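Side-chain contact in ATP-dependent DNA helicase PIF1 (Candida albicans, PDB 7OTJ), which probably unwinds DNA in the 5'-3' direction at the cost of ATP, resolving G-quadruplexes and RNA-DNA hybrids to keep nuclear and mitochondrial genomes stable: residues V33-I38 against C61-I66. Numbering follows the deposited sequence.
Sequences VLLRSI and CNIGGI. With ADP (adenosine-5'-diphosphate), chain E.
Arg36 reaches Asn62 through a chain extended from CG to NE, with CG set anti to the carbonyl carbon of its own residue. This carries the guanidinium off helix 31-45 to the backbone of the turn at 61-64, which it approaches with its NE/NH2 side, both nitrogens donating to one oxygen: NE lies 2.8 Å from Asn62 O and NH2 2.7 Å from the same Asn62 O. Both donors lie in the carbonyl plane, but the oxygen is tilted out of the guanidinium plane, and the N-H...O angles, 131° and 133°, show two bent bonds sharing one acceptor. The Asn62 amide is turned 79° from the guanidinium plane, and no hydrogen bond joins the two groups. Deeper in, Leu35 CD2 meets Ile63 CD1 at 4.0 Å, and both side chains also touch Asp107 on strand 103-107.

Helix 31-45 leads out of the Walker A P-loop of the PIF1-like helicase region; near its start Val33 N donates to ADP O1A at 2.9 Å, while Val33 CG2 lies in plane at the guanidinium edge. Gly64, the last residue of the turn, has positive phi and is the C-prime residue of the Schellman motif that ends helix 57-61. A cationic group fastened to a main-chain carbonyl thus ties the nucleotide-binding helix to a turn whose Asn62 side chain lies about 5 Å from the bound magnesium ion, and would tend to polarise the Asn62 peptide.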
loop_
_atom_site.group_PDB
_atom_site.type_symbol
_atom_site.label_atom_id
_atom_site.label_comp_id
_atom_site.label_asym_id
_atom_site.label_seq_id
_atom_site.Cartn_x
_atom_site.Cartn_y
_atom_site.Cartn_z
ATOM N N VAL A 33 -5.092 -3.715 12.309
ATOM C CA VAL A 33 -6.406 -3.979 12.885
ATOM C C VAL A 33 -6.660 -3.047 14.061
ATOM O O VAL A 33 -7.739 -2.459 14.189
ATOM C CB VAL A 33 -6.523 -5.458 13.295
ATOM C CG1 VAL A 33 -7.775 -5.696 14.107
ATOM C CG2 VAL A 33 -6.520 -6.326 12.054
ATOM N N LEU A 34 -5.667 -2.900 14.937
ATOM C CA LEU A 34 -5.764 -1.919 16.013
ATOM C C LEU A 34 -5.889 -0.503 15.460
ATOM O O LEU A 34 -6.702 0.296 15.943
ATOM C CB LEU A 34 -4.545 -2.038 16.924
ATOM C CG LEU A 34 -4.297 -0.882 17.893
ATOM C CD1 LEU A 34 -5.472 -0.695 18.851
ATOM C CD2 LEU A 34 -3.005 -1.140 18.642
ATOM N N LEU A 35 -5.117 -0.195 14.418
ATOM C CA LEU A 35 -5.136 1.136 13.824
ATOM C C LEU A 35 -6.538 1.520 13.368
ATOM O O LEU A 35 -6.971 2.662 13.563
ATOM C CB LEU A 35 -4.149 1.190 12.661
ATOM C CG LEU A 35 -3.617 2.576 12.311
ATOM C CD1 LEU A 35 -3.277 3.338 13.589
ATOM C CD2 LEU A 35 -2.402 2.450 11.397
ATOM N N ARG A 36 -7.276 0.575 12.778
ATOM C CA ARG A 36 -8.638 0.878 12.357
ATOM C C ARG A 36 -9.532 1.188 13.547
ATOM O O ARG A 36 -10.443 2.016 13.437
ATOM C CB ARG A 36 -9.227 -0.283 11.560
ATOM C CG ARG A 36 -8.485 -0.617 10.286
ATOM C CD ARG A 36 -9.307 -1.569 9.449
ATOM N NE ARG A 36 -8.516 -2.194 8.400
ATOM C CZ ARG A 36 -7.860 -3.337 8.542
ATOM N NH1 ARG A 36 -7.880 -4.008 9.682
ATOM N NH2 ARG A 36 -7.169 -3.821 7.513
ATOM N N SER A 37 -9.283 0.548 14.691
ATOM C CA SER A 37 -10.024 0.901 15.895
ATOM C C SER A 37 -9.606 2.271 16.408
ATOM O O SER A 37 -10.449 3.051 16.865
ATOM C CB SER A 37 -9.816 -0.157 16.975
ATOM O OG SER A 37 -10.493 -1.351 16.638
ATOM N N ILE A 38 -8.305 2.565 16.370
ATOM C CA ILE A 38 -7.825 3.899 16.723
ATOM C C ILE A 38 -8.550 4.957 15.901
ATOM O O ILE A 38 -8.998 5.982 16.428
ATOM C CB ILE A 38 -6.301 3.985 16.536
ATOM C CG1 ILE A 38 -5.590 3.053 17.519
ATOM C CG2 ILE A 38 -5.839 5.417 16.717
ATOM C CD1 ILE A 38 -4.099 2.945 17.284
ATOM N N CYS A 61 -5.065 1.910 1.577
ATOM C CA CYS A 61 -6.393 1.331 1.404
ATOM C C CYS A 61 -6.693 0.313 2.491
ATOM O O CYS A 61 -7.855 0.138 2.876
ATOM C CB CYS A 61 -6.511 0.664 0.033
ATOM S SG CYS A 61 -6.312 1.755 -1.390
ATOM N N ASN A 62 -5.663 -0.365 2.997
ATOM C CA ASN A 62 -5.866 -1.365 4.035
ATOM C C ASN A 62 -6.385 -0.755 5.338
ATOM O O ASN A 62 -6.890 -1.487 6.196
ATOM C CB ASN A 62 -4.558 -2.124 4.273
ATOM C CG ASN A 62 -4.719 -3.269 5.241
ATOM O OD1 ASN A 62 -4.071 -3.304 6.283
ATOM N ND2 ASN A 62 -5.595 -4.210 4.909
ATOM N N ILE A 63 -6.270 0.559 5.515
ATOM C CA ILE A 63 -6.780 1.212 6.715
ATOM C C ILE A 63 -7.696 2.362 6.326
ATOM O O ILE A 63 -7.917 3.286 7.115
ATOM C CB ILE A 63 -5.631 1.699 7.611
ATOM C CG1 ILE A 63 -4.711 2.620 6.815
ATOM C CG2 ILE A 63 -4.860 0.513 8.168
ATOM C CD1 ILE A 63 -3.608 3.217 7.635
ATOM N N GLY A 64 -8.224 2.320 5.106
ATOM C CA GLY A 64 -9.121 3.367 4.638
ATOM C C GLY A 64 -8.488 4.742 4.597
ATOM O O GLY A 64 -9.117 5.727 4.998
ATOM N N GLY A 65 -7.265 4.837 4.086
ATOM C CA GLY A 65 -6.589 6.111 4.033
ATOM C C GLY A 65 -5.996 6.434 2.677
ATOM O O GLY A 65 -6.389 5.867 1.652
ATOM N N ILE A 66 -5.054 7.373 2.666
ATOM C CA ILE A 66 -4.390 7.825 1.456
ATOM C C ILE A 66 -2.897 7.855 1.744
ATOM O O ILE A 66 -2.464 7.734 2.889
ATOM C CB ILE A 66 -4.894 9.207 0.994
ATOM C CG1 ILE A 66 -4.549 10.268 2.041
ATOM C CG2 ILE A 66 -6.392 9.159 0.709
ATOM C CD1 ILE A 66 -5.050 11.655 1.704
HETATM P PB ADP E . 0.048 -6.103 11.081
HETATM O O1B ADP E . 0.853 -5.945 12.357
HETATM O O2B ADP E . -0.541 -4.823 10.528
HETATM O O3B ADP E . 0.700 -6.986 10.049
HETATM P PA ADP E . -2.647 -6.964 10.727
HETATM O O1A ADP E . -3.489 -5.879 11.347
HETATM O O2A ADP E . -2.459 -7.014 9.232
HETATM O O3A ADP E . -1.234 -6.982 11.509
HETATM O "O5'" ADP E . -3.217 -8.395 11.181
HETATM C "C5'" ADP E . -2.935 -9.554 10.406
HETATM C "C4'" ADP E . -4.014 -10.585 10.672
HETATM O "O4'" ADP E . -4.154 -10.778 12.079
HETATM C "C3'" ADP E . -5.351 -10.095 10.146
HETATM O "O3'" ADP E . -5.876 -11.073 9.248
HETATM C "C2'" ADP E . -6.256 -9.982 11.355
HETATM O "O2'" ADP E . -7.549 -10.524 11.072
HETATM C "C1'" ADP E . -5.538 -10.780 12.430
HETATM N N9 ADP E . -5.699 -10.136 13.750
HETATM C C8 ADP E . -5.219 -8.928 14.093
HETATM N N7 ADP E . -5.534 -8.630 15.379
HETATM C C5 ADP E . -6.233 -9.664 15.874
HETATM C C6 ADP E . -6.869 -10.005 17.169
HETATM N N6 ADP E . -6.824 -9.146 18.218
HETATM N N1 ADP E . -7.503 -11.197 17.265
HETATM C C2 ADP E . -7.555 -12.055 16.228
HETATM N N3 ADP E . -6.999 -11.813 15.031
HETATM C C4 ADP E . -6.339 -10.657 14.795
#